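Local coordinates for protein lipolytic enzyme, G-D-S-L family (Bacteroides thetaiotaomicron, PDB 7BR2) that acts as a gut microbial serine esterase of the SGNH (GDSL) hydrolase type that metabolizes the drug diltiazem, at residues V231-Q242 / K245-K256; K311-D320 / V442-I450. All blocks are in the same frame, centred on the assembly; numbering follows the deposited sequence.

Interaction 1: V231-Q242 / K245-K256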
loop_
_atom_site.group_PDB
_atom_site.type_symbol
_atom_site.label_atom_id
_atom_site.label_comp_id
_atom_site.label_asym_id
_atom_site.label_seq_id
_atom_site.Cartn_x
_atom_site.Cartn_y
_atom_site.Cartn_z
ATOM N N VAL A 231 -5.393 -12.244 12.360
ATOM C CA VAL A 231 -6.703 -12.215 11.720
ATOM C C VAL A 231 -7.740 -12.836 12.645
ATOM O O VAL A 231 -8.756 -12.220 12.985
ATOM C CB VAL A 231 -6.657 -12.950 10.370
ATOM C CG1 VAL A 231 -8.024 -12.939 9.717
ATOM C CG2 VAL A 231 -5.579 -12.360 9.460
ATOM N N ALA A 232 -7.463 -14.052 13.098
ATOM C CA ALA A 232 -8.247 -14.736 14.114
ATOM C C ALA A 232 -7.373 -15.844 14.683
ATOM O O ALA A 232 -6.419 -16.297 14.047
ATOM C CB ALA A 232 -9.558 -15.296 13.551
ATOM N N ASN A 233 -7.690 -16.256 15.901
ATOM C CA ASN A 233 -6.904 -17.273 16.602
ATOM C C ASN A 233 -7.896 -18.174 17.327
ATOM O O ASN A 233 -8.473 -17.782 18.346
ATOM C CB ASN A 233 -5.913 -16.618 17.565
ATOM C CG ASN A 233 -4.758 -17.543 17.949
ATOM O OD1 ASN A 233 -4.826 -18.750 17.759
ATOM N ND2 ASN A 233 -3.703 -16.970 18.519
ATOM N N MET A 234 -8.129 -19.361 16.782
ATOM C CA MET A 234 -9.074 -20.286 17.386
ATOM C C MET A 234 -8.354 -21.574 17.774
ATOM O O MET A 234 -7.501 -22.083 17.033
ATOM C CB MET A 234 -10.244 -20.599 16.452
ATOM C CG MET A 234 -9.848 -21.425 15.259
ATOM S SD MET A 234 -10.955 -21.204 13.873
ATOM C CE MET A 234 -9.878 -20.283 12.781
ATOM N N GLU A 235 -8.710 -22.084 18.948
ATOM C CA GLU A 235 -8.191 -23.339 19.467
ATOM C C GLU A 235 -9.366 -24.156 19.968
ATOM O O GLU A 235 -10.078 -23.715 20.881
ATOM C CB GLU A 235 -7.190 -23.126 20.602
ATOM C CG GLU A 235 -6.445 -24.396 20.996
ATOM C CD GLU A 235 -5.516 -24.199 22.186
ATOM O OE1 GLU A 235 -4.943 -23.097 22.351
ATOM O OE2 GLU A 235 -5.366 -25.162 22.966
ATOM N N ILE A 236 -9.556 -25.330 19.363
ATOM C CA ILE A 236 -10.604 -26.279 19.716
ATOM C C ILE A 236 -9.962 -27.544 20.275
ATOM O O ILE A 236 -9.113 -28.164 19.620
ATOM C CB ILE A 236 -11.494 -26.616 18.504
ATOM C CG1 ILE A 236 -12.337 -25.407 18.083
ATOM C CG2 ILE A 236 -12.331 -27.855 18.785
ATOM C CD1 ILE A 236 -11.675 -24.480 17.095
ATOM N N ASN A 237 -10.387 -27.943 21.470
ATOM C CA ASN A 237 -10.013 -29.243 22.007
ATOM C C ASN A 237 -11.053 -30.275 21.591
ATOM O O ASN A 237 -12.228 -30.169 21.959
ATOM C CB ASN A 237 -9.835 -29.176 23.527
ATOM C CG ASN A 237 -9.494 -30.530 24.136
ATOM O OD1 ASN A 237 -10.307 -31.453 24.104
ATOM N ND2 ASN A 237 -8.256 -30.682 24.600
ATOM N N ALA A 238 -10.607 -31.287 20.844
ATOM C CA ALA A 238 -11.544 -32.245 20.272
ATOM C C ALA A 238 -12.205 -33.115 21.333
ATOM O O ALA A 238 -13.386 -33.449 21.204
ATOM C CB ALA A 238 -10.834 -33.113 19.232
ATOM N N ASN A 239 -11.493 -33.447 22.410
ATOM C CA ASN A 239 -12.082 -34.329 23.409
ATOM C C ASN A 239 -13.055 -33.615 24.341
ATOM O O ASN A 239 -13.919 -34.270 24.932
ATOM C CB ASN A 239 -10.983 -34.992 24.239
ATOM C CG ASN A 239 -9.942 -35.697 23.379
ATOM O OD1 ASN A 239 -8.740 -35.560 23.613
ATOM N ND2 ASN A 239 -10.400 -36.463 22.383
ATOM N N LYS A 240 -12.988 -32.289 24.435
ATOM C CA LYS A 240 -13.866 -31.559 25.338
ATOM C C LYS A 240 -15.034 -30.922 24.606
ATOM O O LYS A 240 -16.075 -30.662 25.221
ATOM C CB LYS A 240 -13.078 -30.498 26.110
ATOM C CG LYS A 240 -12.152 -31.092 27.179
ATOM C CD LYS A 240 -11.799 -30.095 28.285
ATOM C CE LYS A 240 -10.646 -29.171 27.903
ATOM N NZ LYS A 240 -10.096 -28.457 29.100
ATOM N N LYS A 241 -14.874 -30.648 23.314
ATOM C CA LYS A 241 -15.942 -30.108 22.483
ATOM C C LYS A 241 -16.306 -28.662 22.823
ATOM O O LYS A 241 -17.428 -28.223 22.561
ATOM C CB LYS A 241 -17.175 -31.016 22.524
ATOM C CG LYS A 241 -17.063 -32.200 21.568
ATOM C CD LYS A 241 -18.425 -32.815 21.338
ATOM C CE LYS A 241 -19.464 -31.708 21.182
ATOM N NZ LYS A 241 -20.870 -32.183 21.099
ATOM N N GLN A 242 -15.396 -27.913 23.439
ATOM C CA GLN A 242 -15.596 -26.479 23.581
ATOM C C GLN A 242 -14.369 -25.778 23.013
ATOM O O GLN A 242 -13.320 -26.393 22.802
ATOM C CB GLN A 242 -15.850 -26.048 25.040
ATOM C CG GLN A 242 -17.344 -25.809 25.365
ATOM C CD GLN A 242 -17.605 -24.593 26.265
ATOM O OE1 GLN A 242 -18.330 -24.686 27.264
ATOM N NE2 GLN A 242 -17.036 -23.448 25.897
ATOM N N LYS A 245 -9.841 -21.267 22.585
ATOM C CA LYS A 245 -9.473 -19.920 22.184
ATOM C C LYS A 245 -10.367 -19.492 21.029
ATOM O O LYS A 245 -10.559 -20.252 20.076
ATOM C CB LYS A 245 -7.997 -19.886 21.760
ATOM C CG LYS A 245 -7.234 -18.618 22.046
ATOM C CD LYS A 245 -5.766 -18.820 21.661
ATOM C CE LYS A 245 -4.839 -18.818 22.875
ATOM N NZ LYS A 245 -3.400 -18.820 22.471
ATOM N N ALA A 246 -10.910 -18.276 21.120
ATOM C CA ALA A 246 -11.751 -17.734 20.064
ATOM C C ALA A 246 -11.481 -16.230 19.978
ATOM O O ALA A 246 -12.320 -15.389 20.306
ATOM C CB ALA A 246 -13.229 -18.036 20.318
ATOM N N GLU A 247 -10.263 -15.887 19.560
ATOM C CA GLU A 247 -9.829 -14.505 19.440
ATOM C C GLU A 247 -10.190 -13.995 18.049
ATOM O O GLU A 247 -9.834 -14.616 17.035
ATOM C CB GLU A 247 -8.321 -14.402 19.687
ATOM C CG GLU A 247 -7.930 -14.725 21.121
ATOM C CD GLU A 247 -6.433 -14.925 21.317
ATOM O OE1 GLU A 247 -6.019 -15.193 22.464
ATOM O OE2 GLU A 247 -5.683 -14.909 20.319
ATOM N N GLY A 248 -10.904 -12.872 18.006
ATOM C CA GLY A 248 -11.327 -12.318 16.741
ATOM C C GLY A 248 -12.348 -13.155 16.017
ATOM O O GLY A 248 -12.497 -13.020 14.801
ATOM N N CYS A 249 -13.057 -14.027 16.728
ATOM C CA CYS A 249 -14.058 -14.867 16.091
ATOM C C CYS A 249 -15.016 -15.407 17.145
ATOM O O CYS A 249 -14.847 -15.202 18.349
ATOM C CB CYS A 249 -13.411 -16.016 15.313
ATOM S SG CYS A 249 -12.375 -17.095 16.337
ATOM N N THR A 250 -16.047 -16.083 16.656
ATOM C CA THR A 250 -16.978 -16.845 17.471
ATOM C C THR A 250 -16.939 -18.293 16.981
ATOM O O THR A 250 -17.087 -18.545 15.778
ATOM C CB THR A 250 -18.389 -16.252 17.378
ATOM O OG1 THR A 250 -18.392 -14.920 17.924
ATOM C CG2 THR A 250 -19.378 -17.100 18.163
ATOM N N ILE A 251 -16.669 -19.234 17.897
ATOM C CA ILE A 251 -16.735 -20.670 17.621
ATOM C C ILE A 251 -18.010 -21.218 18.247
ATOM O O ILE A 251 -18.309 -20.937 19.413
ATOM C CB ILE A 251 -15.501 -21.417 18.172
ATOM C CG1 ILE A 251 -14.192 -20.870 17.593
ATOM C CG2 ILE A 251 -15.620 -22.931 17.925
ATOM C CD1 ILE A 251 -14.080 -20.992 16.099
ATOM N N SER A 252 -18.766 -22.005 17.488
ATOM C CA SER A 252 -19.982 -22.586 18.045
ATOM C C SER A 252 -20.294 -23.887 17.315
ATOM O O SER A 252 -19.604 -24.274 16.372
ATOM C CB SER A 252 -21.151 -21.596 17.989
ATOM O OG SER A 252 -21.537 -21.312 16.657
ATOM N N ASN A 253 -21.335 -24.576 17.781
ATOM C CA ASN A 253 -21.790 -25.834 17.195
ATOM C C ASN A 253 -20.656 -26.838 16.968
ATOM O O ASN A 253 -20.596 -27.521 15.944
ATOM C CB ASN A 253 -22.518 -25.549 15.880
ATOM C CG ASN A 253 -23.398 -26.691 15.435
ATOM O OD1 ASN A 253 -23.547 -27.689 16.134
ATOM N ND2 ASN A 253 -23.984 -26.555 14.257
ATOM N N ILE A 254 -19.786 -26.976 17.964
ATOM C CA ILE A 254 -18.774 -28.021 17.919
ATOM C C ILE A 254 -19.469 -29.372 18.016
ATOM O O ILE A 254 -20.214 -29.639 18.965
ATOM C CB ILE A 254 -17.747 -27.837 19.040
ATOM C CG1 ILE A 254 -17.234 -26.394 19.045
ATOM C CG2 ILE A 254 -16.618 -28.840 18.906
ATOM C CD1 ILE A 254 -16.118 -26.133 20.023
ATOM N N LYS A 255 -19.238 -30.226 17.024
ATOM C CA LYS A 255 -19.865 -31.533 16.970
ATOM C C LYS A 255 -18.816 -32.570 16.601
ATOM O O LYS A 255 -17.873 -32.287 15.853
ATOM C CB LYS A 255 -21.011 -31.545 15.958
ATOM C CG LYS A 255 -22.188 -30.691 16.386
ATOM C CD LYS A 255 -22.853 -31.225 17.643
ATOM C CE LYS A 255 -24.043 -30.357 18.074
ATOM N NZ LYS A 255 -24.178 -30.254 19.571
ATOM N N LYS A 256 -18.997 -33.777 17.132
ATOM C CA LYS A 256 -18.122 -34.912 16.863
ATOM C C LYS A 256 -18.962 -36.059 16.333
ATOM O O LYS A 256 -19.959 -36.439 16.951
ATOM C CB LYS A 256 -17.361 -35.346 18.108
ATOM C CG LYS A 256 -15.870 -35.307 17.927
ATOM C CD LYS A 256 -15.187 -35.050 19.254
ATOM C CE LYS A 256 -14.405 -36.267 19.735
ATOM N NZ LYS A 256 -14.424 -36.407 21.225
HETATM O O HOH W 1 -11.233 -12.417 12.431
#

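Interaction 2: K311-D320 / V442-I450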
loop_
_atom_site.group_PDB
_atom_site.type_symbol
_atom_site.label_atom_id
_atom_site.label_comp_id
_atom_site.label_asym_id
_atom_site.label_seq_id
_atom_site.Cartn_x
_atom_site.Cartn_y
_atom_site.Cartn_z
ATOM N N LYS A 311 -5.494 -37.764 17.090
ATOM C CA LYS A 311 -4.384 -37.653 16.164
ATOM C C LYS A 311 -4.575 -38.650 15.013
ATOM O O LYS A 311 -5.551 -39.405 14.955
ATOM C CB LYS A 311 -3.057 -37.881 16.904
ATOM C CG LYS A 311 -2.903 -37.069 18.212
ATOM C CD LYS A 311 -2.181 -35.725 18.018
ATOM C CE LYS A 311 -2.304 -34.828 19.247
ATOM N NZ LYS A 311 -1.168 -33.856 19.325
ATOM N N GLY A 312 -3.625 -38.632 14.091
ATOM C CA GLY A 312 -3.791 -39.283 12.814
ATOM C C GLY A 312 -3.755 -38.236 11.722
ATOM O O GLY A 312 -3.252 -37.128 11.943
ATOM N N GLN A 313 -4.272 -38.561 10.541
ATOM C CA GLN A 313 -4.335 -37.598 9.449
ATOM C C GLN A 313 -5.768 -37.212 9.121
ATOM O O GLN A 313 -6.663 -38.067 9.053
ATOM C CB GLN A 313 -3.606 -38.083 8.199
ATOM C CG GLN A 313 -2.124 -37.840 8.364
ATOM C CD GLN A 313 -1.330 -38.226 7.158
ATOM O OE1 GLN A 313 -1.226 -37.466 6.198
ATOM N NE2 GLN A 313 -0.750 -39.426 7.197
ATOM N N TYR A 314 -5.970 -35.912 8.941
ATOM C CA TYR A 314 -7.278 -35.357 8.691
ATOM C C TYR A 314 -7.239 -34.507 7.430
ATOM O O TYR A 314 -6.194 -33.973 7.026
ATOM C CB TYR A 314 -7.770 -34.514 9.899
ATOM C CG TYR A 314 -8.041 -35.312 11.178
ATOM C CD1 TYR A 314 -6.997 -35.761 11.975
ATOM C CD2 TYR A 314 -9.341 -35.612 11.586
ATOM C CE1 TYR A 314 -7.234 -36.489 13.138
ATOM C CE2 TYR A 314 -9.584 -36.343 12.755
ATOM C CZ TYR A 314 -8.522 -36.779 13.519
ATOM O OH TYR A 314 -8.742 -37.501 14.672
ATOM N N LYS A 315 -8.403 -34.416 6.806
ATOM C CA LYS A 315 -8.654 -33.560 5.666
ATOM C C LYS A 315 -9.483 -32.384 6.147
ATOM O O LYS A 315 -10.513 -32.574 6.812
ATOM C CB LYS A 315 -9.373 -34.303 4.553
ATOM C CG LYS A 315 -9.441 -33.495 3.285
ATOM C CD LYS A 315 -10.104 -34.268 2.172
ATOM C CE LYS A 315 -10.813 -35.518 2.646
ATOM N NZ LYS A 315 -10.878 -36.521 1.539
ATOM N N LEU A 316 -8.980 -31.183 5.877
ATOM C CA LEU A 316 -9.655 -29.951 6.244
ATOM C C LEU A 316 -10.581 -29.541 5.113
ATOM O O LEU A 316 -10.140 -29.400 3.969
ATOM C CB LEU A 316 -8.651 -28.838 6.523
ATOM C CG LEU A 316 -9.296 -27.454 6.641
ATOM C CD1 LEU A 316 -10.291 -27.396 7.797
ATOM C CD2 LEU A 316 -8.236 -26.386 6.774
ATOM N N LEU A 317 -11.860 -29.366 5.435
ATOM C CA LEU A 317 -12.841 -28.803 4.525
ATOM C C LEU A 317 -13.489 -27.593 5.183
ATOM O O LEU A 317 -13.722 -27.583 6.392
ATOM C CB LEU A 317 -13.918 -29.824 4.152
ATOM C CG LEU A 317 -13.512 -31.115 3.437
ATOM C CD1 LEU A 317 -13.322 -32.216 4.441
ATOM C CD2 LEU A 317 -14.565 -31.507 2.424
ATOM N N ILE A 318 -13.744 -26.553 4.399
ATOM C CA ILE A 318 -14.472 -25.391 4.885
ATOM C C ILE A 318 -15.615 -25.161 3.916
ATOM O O ILE A 318 -15.385 -25.035 2.705
ATOM C CB ILE A 318 -13.580 -24.148 4.997
ATOM C CG1 ILE A 318 -12.385 -24.445 5.911
ATOM C CG2 ILE A 318 -14.395 -22.960 5.540
ATOM C CD1 ILE A 318 -11.555 -23.237 6.293
ATOM N N ASP A 319 -16.842 -25.139 4.436
ATOM C CA ASP A 319 -18.037 -25.053 3.599
ATOM C C ASP A 319 -18.015 -26.107 2.490
ATOM O O ASP A 319 -18.385 -25.844 1.344
ATOM C CB ASP A 319 -18.214 -23.645 3.024
ATOM C CG ASP A 319 -18.910 -22.711 3.994
ATOM O OD1 ASP A 319 -19.257 -23.168 5.102
ATOM O OD2 ASP A 319 -19.115 -21.529 3.638
ATOM N N ASP A 320 -17.485 -27.284 2.826
ATOM C CA ASP A 320 -17.425 -28.470 1.968
ATOM C C ASP A 320 -16.424 -28.348 0.820
ATOM O O ASP A 320 -16.513 -29.100 -0.162
ATOM C CB ASP A 320 -18.810 -28.857 1.426
ATOM C CG ASP A 320 -18.894 -30.344 1.047
ATOM O OD1 ASP A 320 -18.377 -31.188 1.810
ATOM O OD2 ASP A 320 -19.480 -30.676 -0.006
ATOM N N VAL A 442 -20.721 -16.997 8.507
ATOM C CA VAL A 442 -20.457 -18.220 9.251
ATOM C C VAL A 442 -19.964 -19.281 8.277
ATOM O O VAL A 442 -20.624 -19.580 7.274
ATOM C CB VAL A 442 -21.702 -18.678 10.023
ATOM C CG1 VAL A 442 -21.418 -19.984 10.739
ATOM C CG2 VAL A 442 -22.123 -17.629 11.036
ATOM N N ARG A 443 -18.789 -19.841 8.563
ATOM C CA ARG A 443 -18.168 -20.883 7.752
ATOM C C ARG A 443 -18.163 -22.207 8.508
ATOM O O ARG A 443 -17.784 -22.263 9.685
ATOM C CB ARG A 443 -16.739 -20.495 7.369
ATOM C CG ARG A 443 -16.627 -19.176 6.637
ATOM C CD ARG A 443 -17.293 -19.243 5.266
ATOM N NE ARG A 443 -17.093 -18.007 4.518
ATOM C CZ ARG A 443 -17.519 -17.806 3.273
ATOM N NH1 ARG A 443 -18.171 -18.767 2.626
ATOM N NH2 ARG A 443 -17.288 -16.641 2.676
ATOM N N LYS A 444 -18.529 -23.273 7.810
ATOM C CA LYS A 444 -18.606 -24.612 8.378
ATOM C C LYS A 444 -17.267 -25.318 8.201
ATOM O O LYS A 444 -16.905 -25.704 7.087
ATOM C CB LYS A 444 -19.731 -25.373 7.689
ATOM C CG LYS A 444 -19.774 -26.844 7.965
ATOM C CD LYS A 444 -20.362 -27.213 9.295
ATOM C CE LYS A 444 -20.180 -28.724 9.508
ATOM N NZ LYS A 444 -20.551 -29.559 8.291
ATOM N N ILE A 445 -16.535 -25.501 9.299
ATOM C CA ILE A 445 -15.216 -26.125 9.271
ATOM C C ILE A 445 -15.351 -27.588 9.673
ATOM O O ILE A 445 -15.999 -27.906 10.677
ATOM C CB ILE A 445 -14.236 -25.377 10.189
ATOM C CG1 ILE A 445 -14.093 -23.927 9.700
ATOM C CG2 ILE A 445 -12.907 -26.105 10.237
ATOM C CD1 ILE A 445 -13.039 -23.103 10.422
ATOM N N VAL A 446 -14.723 -28.475 8.900
ATOM C CA VAL A 446 -14.804 -29.917 9.097
ATOM C C VAL A 446 -13.397 -30.487 9.032
ATOM O O VAL A 446 -12.629 -30.160 8.118
ATOM C CB VAL A 446 -15.686 -30.588 8.025
ATOM C CG1 VAL A 446 -15.499 -32.095 8.044
ATOM C CG2 VAL A 446 -17.144 -30.197 8.184
ATOM N N LEU A 447 -13.060 -31.339 9.998
ATOM C CA LEU A 447 -11.850 -32.143 9.963
ATOM C C LEU A 447 -12.307 -33.589 9.887
ATOM O O LEU A 447 -12.837 -34.135 10.867
ATOM C CB LEU A 447 -10.958 -31.889 11.176
ATOM C CG LEU A 447 -10.305 -30.501 11.130
ATOM C CD1 LEU A 447 -9.915 -30.034 12.510
ATOM C CD2 LEU A 447 -9.125 -30.448 10.184
ATOM N N ARG A 448 -12.114 -34.183 8.718
ATOM C CA ARG A 448 -12.571 -35.529 8.417
ATOM C C ARG A 448 -11.355 -36.441 8.515
ATOM O O ARG A 448 -10.348 -36.192 7.848
ATOM C CB ARG A 448 -13.160 -35.572 7.006
ATOM C CG ARG A 448 -13.512 -36.952 6.495
ATOM C CD ARG A 448 -13.976 -36.911 5.033
ATOM N NE ARG A 448 -15.090 -36.002 4.760
ATOM C CZ ARG A 448 -15.449 -35.615 3.536
ATOM N NH1 ARG A 448 -14.766 -36.039 2.480
ATOM N NH2 ARG A 448 -16.478 -34.793 3.366
ATOM N N LYS A 449 -11.409 -37.472 9.345
ATOM C CA LYS A 449 -10.184 -38.246 9.420
ATOM C C LYS A 449 -10.147 -39.238 8.264
ATOM O O LYS A 449 -11.182 -39.730 7.804
ATOM C CB LYS A 449 -10.021 -38.928 10.777
ATOM C CG LYS A 449 -9.139 -40.153 10.781
ATOM C CD LYS A 449 -8.533 -40.305 12.170
ATOM C CE LYS A 449 -8.348 -41.738 12.589
ATOM N NZ LYS A 449 -7.204 -41.837 13.533
ATOM N N ILE A 450 -8.938 -39.511 7.786
ATOM C CA ILE A 450 -8.753 -40.359 6.617
ATOM C C ILE A 450 -8.203 -41.702 7.049
ATOM O O ILE A 450 -7.392 -41.740 7.974
ATOM C CB ILE A 450 -7.828 -39.689 5.589
ATOM C CG1 ILE A 450 -8.359 -38.307 5.228
ATOM C CG2 ILE A 450 -7.699 -40.545 4.333
ATOM C CD1 ILE A 450 -7.416 -37.494 4.396
ATOM O OXT ILE A 450 -8.566 -42.753 6.503
HETATM O O HOH W 2 -17.091 -28.152 5.498
#

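Interaction 1: V231-Q242 / K245-K256
N233 and E247 sit as a hydrogen-bonded antiparallel pair, and their side chains rise side by side in the same direction. Amide and carboxylate stand almost square to each other, their planes 88° apart, and E247 OE2 comes within 3.2 Å of N233 CB. K245, paired with E235 and bent at its third torsion, slants across N233, its CD 4.0 Å from N233 OD1. E235 and K245 touch through their CB atoms on this same face, and each of the two pairs is tied by backbone bonds in both directions. This is the beta hairpin of strands 232-237 and 242-247. Past G248, whose positive phi suits a residue without a side chain, the chain turns back as strand 249-256, its axis 22° from parallel to that of 232-237 but in a different sheet, so the two layers face each other across apolar side chains. On that inner face M234 holds CG between its backbone N and carbonyl carbon (chi1 69°) and meets I251 at about a right angle, SD lying 3.8 Å from I251 CD1. C249 SG touches M234 CB, while I236 CG1 rests 4.1 Å from I251 CG2, and Y265 and F263 of strand 260-267 extend the apolar filling. Further along, I254 pushes its CD1 to 3.5 Å from Q242 C. At the far end K256 curls so that CD and CE both pass close to A238 O before NZ donates to it at 3.1 Å, arriving from above the carbonyl plane. Cut back to an alanine, K256 would probably leave A238 O without this donor and open a gap beside K241 CG. K241, bent at its third torsion, brings CE to 3.1 Å from I254 O.

Interaction 2: K311-D320 / V442-I450
K449 lies across the ring of Y314, and its side chain can be traced outward atom by atom. CB stands over one face of the ring, 3.7 Å from the centroid and 30° off the normal, a CH-pi contact. With CG anti to the backbone N (chi1 156°), the chain heads out over the ring's rim, CG also coming within 3.7 Å of Q313 O. CD follows to the phenol end, 3.8 Å from Y314 OH. CE carries on to K449 NZ, which donates a weak bond to K311 O.

Beyond this pair, on the same face, L447 CD2 packs on L316 CB, L316 CD1 reaches I445 CG2, and I318 and I445 lie alongside each other. On the other face, which mixes K315 and R448 with L317 and V446, L317 CD1 lies over the centre of the R448 guanidinium, 4.0 Å above its plane. At the far end D319 splits its carboxylate between two donors. OD2 takes R443 NH1 at 3.1 Å in a salt bridge, in the guanidinium plane, while OD1 receives K444 N at 2.8 Å from above the carboxylate plane. The other terminal nitrogen of R443, NH2, bonds Q348 of helix 344-377, which ties this end of the sheet to the long helix.

Backbone bonds pair K315 with R448 and L317 with V446 in both directions. Strand 443-449, the last of the chain, is an inner strand of an antiparallel sheet, inserted between strand 260-267 and strand 313-318, the first arm of the hairpin with 321-327.

Both interactions reach the same five-stranded antiparallel sheet, with centres about 13 Å apart and nearest atoms about 4 Å apart, without touching. Strand 260-267 lies between them in that sheet, next to 249-257 on one side and 443-449 on the other. Its F263 and Y265 are shared: I236 and M234 of interaction 1 pack on them, as does I445 of interaction 2. Interaction 1 joins this sheet to the mixed one facing it, whereas interaction 2 brings the C-terminal strand into it. Their centres are about 33 and 34 Å from the chain's centre, and neither includes the five-stranded parallel sheet, around which SGNH hydrolases build their catalytic site.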